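Local structure of thiol-activated cytolysin (Desulfobulbus propionicus, 6NAL) at residues Thr181-Phe193 / Lys251-Cys265. The protein is a thiol-activated cytolysin of a Gram-negative bacterium, a pore-forming toxin that probably assembles into large beta-barrel pores in cholesterol-containing membranes. Residues are numbered along the deposited sequence; the frame is centred on the assembly and turned at random.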
ATOM      1  N   THR A 181      12.968  23.687  -8.282  1.00 76.90           N
ATOM      2  CA  THR A 181      12.716  22.305  -8.675  1.00 72.14           C
ATOM      3  C   THR A 181      11.267  21.914  -8.433  1.00 71.65           C
ATOM      4  O   THR A 181      10.666  21.222  -9.259  1.00 64.03           O
ATOM      5  CB  THR A 181      13.664  21.367  -7.917  1.00 65.49           C
ATOM      6  OG1 THR A 181      14.940  21.356  -8.571  1.00 77.65           O
ATOM      7  CG2 THR A 181      13.149  19.973  -7.895  1.00 69.06           C
ATOM      8  N   ARG A 182      10.700  22.308  -7.293  1.00 74.84           N
ATOM      9  CA  ARG A 182       9.297  21.985  -7.046  1.00 77.73           C
ATOM     10  C   ARG A 182       8.378  22.923  -7.818  1.00 74.02           C
ATOM     11  O   ARG A 182       7.275  22.520  -8.188  1.00 75.99           O
ATOM     12  CB  ARG A 182       9.001  21.989  -5.539  1.00 79.12           C
ATOM     13  CG  ARG A 182       8.712  23.332  -4.888  1.00 84.25           C
ATOM     14  CD  ARG A 182       8.630  23.178  -3.347  1.00 90.89           C
ATOM     15  NE  ARG A 182       9.741  22.398  -2.781  1.00 96.76           N
ATOM     16  CZ  ARG A 182       9.630  21.502  -1.800  1.00 88.20           C
ATOM     17  NH1 ARG A 182       8.443  21.250  -1.240  1.00 83.08           N
ATOM     18  NH2 ARG A 182      10.716  20.859  -1.377  1.00 72.11           N
ATOM     19  N   ALA A 183       8.838  24.144  -8.129  1.00 83.73           N
ATOM     20  CA  ALA A 183       8.051  25.049  -8.971  1.00 87.04           C
ATOM     21  C   ALA A 183       7.832  24.462 -10.365  1.00 85.04           C
ATOM     22  O   ALA A 183       6.805  24.722 -10.999  1.00 93.78           O
ATOM     23  CB  ALA A 183       8.738  26.422  -9.068  1.00 79.06           C
ATOM     24  N   GLU A 184       8.804  23.734 -10.891  1.00 80.90           N
ATOM     25  CA  GLU A 184       8.583  22.903 -12.065  1.00 87.71           C
ATOM     26  C   GLU A 184       8.041  21.602 -11.495  1.00 82.23           C
ATOM     27  O   GLU A 184       7.775  21.547 -10.305  1.00 81.38           O
ATOM     28  CB  GLU A 184       9.860  22.778 -12.859  1.00 85.80           C
ATOM     29  CG  GLU A 184      10.277  24.140 -13.358  1.00 94.68           C
ATOM     30  CD  GLU A 184      11.379  24.057 -14.387  1.00106.40           C
ATOM     31  OE1 GLU A 184      11.278  23.200 -15.298  1.00107.23           O
ATOM     32  OE2 GLU A 184      12.353  24.840 -14.278  1.00102.54           O
ATOM     33  N   LYS A 185       7.835  20.539 -12.259  1.00 75.61           N
ATOM     34  CA  LYS A 185       7.277  19.379 -11.567  1.00 79.50           C
ATOM     35  C   LYS A 185       8.363  18.322 -11.250  1.00 73.66           C
ATOM     36  O   LYS A 185       8.110  17.127 -11.357  1.00 75.48           O
ATOM     37  CB  LYS A 185       6.099  18.787 -12.371  1.00104.13           C
ATOM     38  CG  LYS A 185       4.930  18.590 -11.347  1.00110.37           C
ATOM     39  CD  LYS A 185       3.782  17.812 -11.980  1.00109.20           C
ATOM     40  CE  LYS A 185       4.080  16.325 -12.034  1.00110.96           C
ATOM     41  NZ  LYS A 185       2.896  15.563 -12.514  1.00117.39           N
ATOM     42  N   LYS A 186       9.597  18.760 -10.962  1.00 67.85           N
ATOM     43  CA  LYS A 186      10.785  17.909 -10.921  1.00 56.21           C
ATOM     44  C   LYS A 186      10.999  17.260  -9.554  1.00 44.22           C
ATOM     45  O   LYS A 186      10.696  17.830  -8.504  1.00 52.39           O
ATOM     46  CB  LYS A 186      12.008  18.757 -11.292  1.00 67.64           C
ATOM     47  CG  LYS A 186      12.165  19.117 -12.781  1.00 71.03           C
ATOM     48  CD  LYS A 186      13.420  19.964 -13.005  1.00 72.09           C
ATOM     49  CE  LYS A 186      13.440  20.598 -14.368  1.00 77.17           C
ATOM     50  NZ  LYS A 186      14.454  21.688 -14.379  1.00 85.59           N
ATOM     51  N   SER A 187      11.528  16.052  -9.596  1.00 46.02           N
ATOM     52  CA  SER A 187      12.002  15.303  -8.446  1.00 43.63           C
ATOM     53  C   SER A 187      13.501  15.066  -8.569  1.00 44.00           C
ATOM     54  O   SER A 187      14.091  15.225  -9.654  1.00 40.68           O
ATOM     55  CB  SER A 187      11.270  13.962  -8.342  1.00 52.42           C
ATOM     56  OG  SER A 187      11.608  13.120  -9.439  1.00 59.12           O
ATOM     57  N   VAL A 188      14.125  14.703  -7.437  1.00 43.48           N
ATOM     58  CA  VAL A 188      15.585  14.603  -7.361  1.00 33.39           C
ATOM     59  C   VAL A 188      16.001  13.315  -6.666  1.00 32.74           C
ATOM     60  O   VAL A 188      15.552  13.015  -5.560  1.00 30.78           O
ATOM     61  CB  VAL A 188      16.213  15.808  -6.630  1.00 40.83           C
ATOM     62  CG1 VAL A 188      17.719  15.699  -6.566  1.00 42.94           C
ATOM     63  CG2 VAL A 188      15.799  17.141  -7.259  1.00 47.17           C
ATOM     64  N   TYR A 189      16.911  12.592  -7.274  1.00 32.39           N
ATOM     65  CA  TYR A 189      17.531  11.450  -6.641  1.00 37.53           C
ATOM     66  C   TYR A 189      19.049  11.644  -6.532  1.00 35.91           C
ATOM     67  O   TYR A 189      19.709  12.057  -7.486  1.00 30.94           O
ATOM     68  CB  TYR A 189      17.179  10.213  -7.464  1.00 26.77           C
ATOM     69  CG  TYR A 189      17.510   8.923  -6.802  1.00 34.14           C
ATOM     70  CD1 TYR A 189      16.656   8.347  -5.907  1.00 40.63           C
ATOM     71  CD2 TYR A 189      18.679   8.298  -7.056  1.00 26.58           C
ATOM     72  CE1 TYR A 189      16.957   7.160  -5.273  1.00 42.99           C
ATOM     73  CE2 TYR A 189      18.993   7.077  -6.437  1.00 39.51           C
ATOM     74  CZ  TYR A 189      18.125   6.526  -5.537  1.00 40.88           C
ATOM     75  OH  TYR A 189      18.427   5.343  -4.906  1.00 51.30           O
ATOM     76  N   LEU A 190      19.614  11.259  -5.403  1.00 38.79           N
ATOM     77  CA  LEU A 190      21.028  11.527  -5.158  1.00 31.13           C
ATOM     78  C   LEU A 190      21.795  10.295  -4.723  1.00 28.01           C
ATOM     79  O   LEU A 190      21.399   9.600  -3.788  1.00 33.51           O
ATOM     80  CB  LEU A 190      21.204  12.598  -4.104  1.00 35.39           C
ATOM     81  CG  LEU A 190      22.554  13.314  -4.153  1.00 38.44           C
ATOM     82  CD1 LEU A 190      22.566  14.286  -5.291  1.00 42.15           C
ATOM     83  CD2 LEU A 190      22.754  14.029  -2.809  1.00 34.80           C
ATOM     84  N   ILE A 191      22.919  10.058  -5.380  1.00 35.29           N
ATOM     85  CA  ILE A 191      23.842   8.991  -5.031  1.00 32.63           C
ATOM     86  C   ILE A 191      25.160   9.613  -4.603  1.00 27.18           C
ATOM     87  O   ILE A 191      25.648  10.559  -5.232  1.00 31.90           O
ATOM     88  CB  ILE A 191      24.045   8.051  -6.241  1.00 31.89           C
ATOM     89  CG1 ILE A 191      22.728   7.365  -6.613  1.00 39.67           C
ATOM     90  CG2 ILE A 191      25.121   6.991  -5.984  1.00 34.10           C
ATOM     91  CD1 ILE A 191      22.808   6.607  -7.904  1.00 43.28           C
ATOM     92  N   ARG A 192      25.769   9.031  -3.578  1.00 26.21           N
ATOM     93  CA  ARG A 192      27.092   9.410  -3.153  1.00 35.27           C
ATOM     94  C   ARG A 192      27.989   8.203  -3.006  1.00 30.64           C
ATOM     95  O   ARG A 192      27.648   7.276  -2.284  1.00 33.99           O
ATOM     96  CB  ARG A 192      27.052  10.123  -1.822  1.00 35.78           C
ATOM     97  CG  ARG A 192      28.349  10.741  -1.504  1.00 34.53           C
ATOM     98  CD  ARG A 192      28.456  11.200  -0.084  1.00 41.34           C
ATOM     99  NE  ARG A 192      28.100  10.155   0.854  1.00 35.83           N
ATOM    100  CZ  ARG A 192      28.061  10.334   2.163  1.00 36.57           C
ATOM    101  NH1 ARG A 192      28.387  11.531   2.645  1.00 44.84           N
ATOM    102  NH2 ARG A 192      27.700   9.335   2.966  1.00 47.67           N
ATOM    103  N   PHE A 193      29.162   8.264  -3.631  1.00 35.67           N
ATOM    104  CA  PHE A 193      30.260   7.328  -3.396  1.00 39.68           C
ATOM    105  C   PHE A 193      31.298   8.006  -2.517  1.00 34.15           C
ATOM    106  O   PHE A 193      31.766   9.091  -2.857  1.00 37.94           O
ATOM    107  CB  PHE A 193      30.922   6.909  -4.709  1.00 37.01           C
ATOM    108  CG  PHE A 193      30.009   6.144  -5.643  1.00 34.33           C
ATOM    109  CD1 PHE A 193      29.142   6.806  -6.463  1.00 30.40           C
ATOM    110  CD2 PHE A 193      30.061   4.778  -5.692  1.00 40.37           C
ATOM    111  CE1 PHE A 193      28.315   6.145  -7.314  1.00 36.41           C
ATOM    112  CE2 PHE A 193      29.248   4.093  -6.539  1.00 40.24           C
ATOM    113  CZ  PHE A 193      28.351   4.784  -7.362  1.00 37.06           C
ATOM    114  N   LYS A 251      11.378  15.225 -14.618  1.00 60.09           N
ATOM    115  CA  LYS A 251       9.966  15.539 -14.422  1.00 58.75           C
ATOM    116  C   LYS A 251       9.140  14.291 -14.137  1.00 51.13           C
ATOM    117  O   LYS A 251       7.988  14.419 -13.706  1.00 58.28           O
ATOM    118  CB  LYS A 251       9.439  16.318 -15.631  1.00 65.20           C
ATOM    119  CG  LYS A 251       9.898  17.780 -15.597  1.00 66.72           C
ATOM    120  CD  LYS A 251       9.321  18.575 -16.722  1.00 74.28           C
ATOM    121  CE  LYS A 251       8.681  19.909 -16.216  1.00 99.45           C
ATOM    122  NZ  LYS A 251       9.280  21.136 -16.845  1.00102.00           N
ATOM    123  N   LEU A 252       9.680  13.098 -14.410  1.00 52.48           N
ATOM    124  CA  LEU A 252       9.088  11.856 -13.926  1.00 52.57           C
ATOM    125  C   LEU A 252       8.694  11.940 -12.459  1.00 54.31           C
ATOM    126  O   LEU A 252       9.195  12.796 -11.723  1.00 57.86           O
ATOM    127  CB  LEU A 252      10.038  10.669 -14.048  1.00 49.77           C
ATOM    128  CG  LEU A 252      10.644  10.280 -15.391  1.00 67.38           C
ATOM    129  CD1 LEU A 252      11.746   9.199 -15.270  1.00 58.23           C
ATOM    130  CD2 LEU A 252       9.519   9.828 -16.320  1.00 60.05           C
ATOM    131  N   SER A 253       7.795  11.062 -12.025  1.00 48.52           N
ATOM    132  CA  SER A 253       7.415  10.984 -10.626  1.00 48.95           C
ATOM    133  C   SER A 253       8.569  10.445  -9.781  1.00 52.51           C
ATOM    134  O   SER A 253       9.428   9.701 -10.274  1.00 43.25           O
ATOM    135  CB  SER A 253       6.228  10.058 -10.489  1.00 40.56           C
ATOM    136  OG  SER A 253       6.667   8.723 -10.706  1.00 44.73           O
ATOM    137  N   SER A 254       8.561  10.813  -8.489  1.00 44.98           N
ATOM    138  CA  SER A 254       9.520  10.263  -7.540  1.00 45.12           C
ATOM    139  C   SER A 254       9.610   8.751  -7.658  1.00 38.63           C
ATOM    140  O   SER A 254      10.692   8.168  -7.600  1.00 42.93           O
ATOM    141  CB  SER A 254       9.125  10.625  -6.111  1.00 34.43           C
ATOM    142  OG  SER A 254       8.666  11.935  -6.056  1.00 62.39           O
ATOM    143  N   THR A 255       8.461   8.092  -7.722  1.00 42.06           N
ATOM    144  CA  THR A 255       8.451   6.637  -7.677  1.00 34.06           C
ATOM    145  C   THR A 255       9.102   6.068  -8.930  1.00 44.87           C
ATOM    146  O   THR A 255       9.874   5.104  -8.861  1.00 42.20           O
ATOM    147  CB  THR A 255       7.016   6.126  -7.542  1.00 45.93           C
ATOM    148  OG1 THR A 255       6.444   6.591  -6.300  1.00 47.70           O
ATOM    149  CG2 THR A 255       7.006   4.606  -7.645  1.00 35.18           C
ATOM    150  N   GLU A 256       8.789   6.660 -10.088  1.00 48.77           N
ATOM    151  CA  GLU A 256       9.342   6.178 -11.345  1.00 52.44           C
ATOM    152  C   GLU A 256      10.807   6.598 -11.490  1.00 44.57           C
ATOM    153  O   GLU A 256      11.615   5.825 -12.011  1.00 41.96           O
ATOM    154  CB  GLU A 256       8.487   6.673 -12.526  1.00 49.47           C
ATOM    155  CG  GLU A 256       8.336   5.635 -13.651  1.00 73.12           C
ATOM    156  CD  GLU A 256       6.965   5.673 -14.334  1.00 82.08           C
ATOM    157  OE1 GLU A 256       6.442   6.805 -14.502  1.00 73.68           O
ATOM    158  OE2 GLU A 256       6.423   4.584 -14.699  1.00 75.33           O
ATOM    159  N   LEU A 257      11.182   7.788 -11.014  1.00 37.53           N
ATOM    160  CA  LEU A 257      12.606   8.136 -10.984  1.00 46.60           C
ATOM    161  C   LEU A 257      13.390   7.133 -10.130  1.00 40.74           C
ATOM    162  O   LEU A 257      14.356   6.524 -10.599  1.00 47.22           O
ATOM    163  CB  LEU A 257      12.792   9.572 -10.477  1.00 42.61           C
ATOM    164  CG  LEU A 257      14.224  10.126 -10.480  1.00 44.62           C
ATOM    165  CD1 LEU A 257      14.784  10.191 -11.897  1.00 51.75           C
ATOM    166  CD2 LEU A 257      14.295  11.479  -9.882  1.00 43.86           C
ATOM    167  N   GLU A 258      12.947   6.892  -8.894  1.00 43.20           N
ATOM    168  CA  GLU A 258      13.666   5.966  -8.017  1.00 38.11           C
ATOM    169  C   GLU A 258      13.746   4.567  -8.621  1.00 49.27           C
ATOM    170  O   GLU A 258      14.795   3.916  -8.557  1.00 52.74           O
ATOM    171  CB  GLU A 258      13.000   5.948  -6.633  1.00 41.57           C
ATOM    172  CG  GLU A 258      13.581   4.932  -5.634  1.00 47.78           C
ATOM    173  CD  GLU A 258      13.194   5.209  -4.177  1.00 61.25           C
ATOM    174  OE1 GLU A 258      11.997   5.501  -3.916  1.00 70.45           O
ATOM    175  OE2 GLU A 258      14.087   5.120  -3.291  1.00 64.40           O
ATOM    176  N   THR A 259      12.654   4.079  -9.219  1.00 42.31           N
ATOM    177  CA  THR A 259      12.700   2.735  -9.778  1.00 47.89           C
ATOM    178  C   THR A 259      13.653   2.633 -10.967  1.00 40.38           C
ATOM    179  O   THR A 259      14.306   1.605 -11.146  1.00 40.23           O
ATOM    180  CB  THR A 259      11.304   2.287 -10.211  1.00 41.67           C
ATOM    181  OG1 THR A 259      10.430   2.365  -9.084  1.00 50.64           O
ATOM    182  CG2 THR A 259      11.353   0.831 -10.773  1.00 40.66           C
ATOM    183  N   THR A 260      13.648   3.634 -11.848  1.00 37.65           N
ATOM    184  CA  THR A 260      14.513   3.602 -13.020  1.00 47.55           C
ATOM    185  C   THR A 260      15.982   3.616 -12.604  1.00 51.73           C
ATOM    186  O   THR A 260      16.778   2.791 -13.068  1.00 47.56           O
ATOM    187  CB  THR A 260      14.164   4.785 -13.945  1.00 46.27           C
ATOM    188  OG1 THR A 260      12.747   4.827 -14.146  1.00 53.89           O
ATOM    189  CG2 THR A 260      14.811   4.579 -15.324  1.00 60.46           C
ATOM    190  N   ILE A 261      16.348   4.546 -11.715  1.00 44.84           N
ATOM    191  CA  ILE A 261      17.723   4.627 -11.246  1.00 42.78           C
ATOM    192  C   ILE A 261      18.105   3.386 -10.447  1.00 50.57           C
ATOM    193  O   ILE A 261      19.280   2.989 -10.427  1.00 50.90           O
ATOM    194  CB  ILE A 261      17.947   5.883 -10.373  1.00 42.52           C
ATOM    195  CG1 ILE A 261      17.587   7.168 -11.085  1.00 40.29           C
ATOM    196  CG2 ILE A 261      19.431   5.960  -9.879  1.00 42.76           C
ATOM    197  CD1 ILE A 261      18.155   7.209 -12.458  1.00 49.54           C
ATOM    198  N   LYS A 262      17.175   2.836  -9.662  1.00 47.64           N
ATOM    199  CA  LYS A 262      17.555   1.705  -8.814  1.00 54.40           C
ATOM    200  C   LYS A 262      17.846   0.471  -9.646  1.00 52.11           C
ATOM    201  O   LYS A 262      18.520  -0.444  -9.170  1.00 56.44           O
ATOM    202  CB  LYS A 262      16.467   1.395  -7.777  1.00 51.74           C
ATOM    203  CG  LYS A 262      16.616   2.157  -6.461  1.00 53.24           C
ATOM    204  CD  LYS A 262      16.452   1.270  -5.238  1.00 61.09           C
ATOM    205  CE  LYS A 262      16.762   2.017  -3.939  1.00 75.24           C
ATOM    206  NZ  LYS A 262      15.695   3.011  -3.537  1.00 83.29           N
ATOM    207  N   GLY A 263      17.411   0.456 -10.891  1.00 42.93           N
ATOM    208  CA  GLY A 263      17.618  -0.717 -11.702  1.00 60.99           C
ATOM    209  C   GLY A 263      18.759  -0.546 -12.678  1.00 58.71           C
ATOM    210  O   GLY A 263      19.241  -1.510 -13.282  1.00 59.37           O
ATOM    211  N   THR A 264      19.195   0.692 -12.855  1.00 55.15           N
ATOM    212  CA  THR A 264      20.297   0.966 -13.760  1.00 57.69           C
ATOM    213  C   THR A 264      21.542   1.466 -13.047  1.00 54.09           C
ATOM    214  O   THR A 264      22.593   1.557 -13.695  1.00 56.64           O
ATOM    215  CB  THR A 264      19.899   1.985 -14.848  1.00 62.08           C
ATOM    216  OG1 THR A 264      19.634   3.257 -14.259  1.00 69.38           O
ATOM    217  CG2 THR A 264      18.658   1.539 -15.608  1.00 62.11           C
ATOM    218  N   CYS A 265      21.462   1.775 -11.739  1.00 54.82           N
ATOM    219  CA  CYS A 265      22.618   2.253 -10.984  1.00 50.66           C
ATOM    220  C   CYS A 265      22.667   1.622  -9.603  1.00 51.87           C
ATOM    221  O   CYS A 265      21.635   1.321  -9.000  1.00 66.86           O
ATOM    222  CB  CYS A 265      22.637   3.790 -10.832  1.00 56.59           C
ATOM    223  SG  CYS A 265      24.212   4.476 -10.135  1.00 93.10           S
TER
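Tyr189 holds its CG anti to the backbone N (chi1 -168°), which lays its ring against Glu258, Ile261 and Lys262 of helix 254-264. Ile261 has its CG2 anti to N, and this methyl meets Tyr189 CE2 at 3.6 Å. The contact packs a helix on the face of the antiparallel core sheet of a cytolysin of the CDC clan. Strand 187-202 pairs with strand 232-250, which leads into the helix through a short turn. The axes of strand 187-193 and helix 254-264 run 29° apart and approach to 8.5 Å.

Ser187, Tyr189 and Ile191 point toward the helix. Leu257 CD2 packs against the start of the strand, 3.2 Å from Ser187 OG and 4.0 Å from Tyr189 CB. Ser187 OG also gives a weak hydrogen bond to Leu252 O. Beside Leu257, Glu258 brings its carboxylate to the edge of the Tyr189 ring, its plane turned 61° from the ring. The same carboxylate holds Lys262 NZ in a salt bridge of 2.7 Å with OE2. The Tyr189 hydroxyl is hydrogen-bonded to Ser150 of the adjacent strand.

At the exposed end, Lys251 bends at chi3 and chi4 to reach Glu184, which is poorly ordered. Lys251 NZ lies 3.3 Å from Glu184 OE1, a salt bridge whose hydrogen bond is weak. At the buried end, Ile191 CD1 lies 3.4 Å from Cys265 SG.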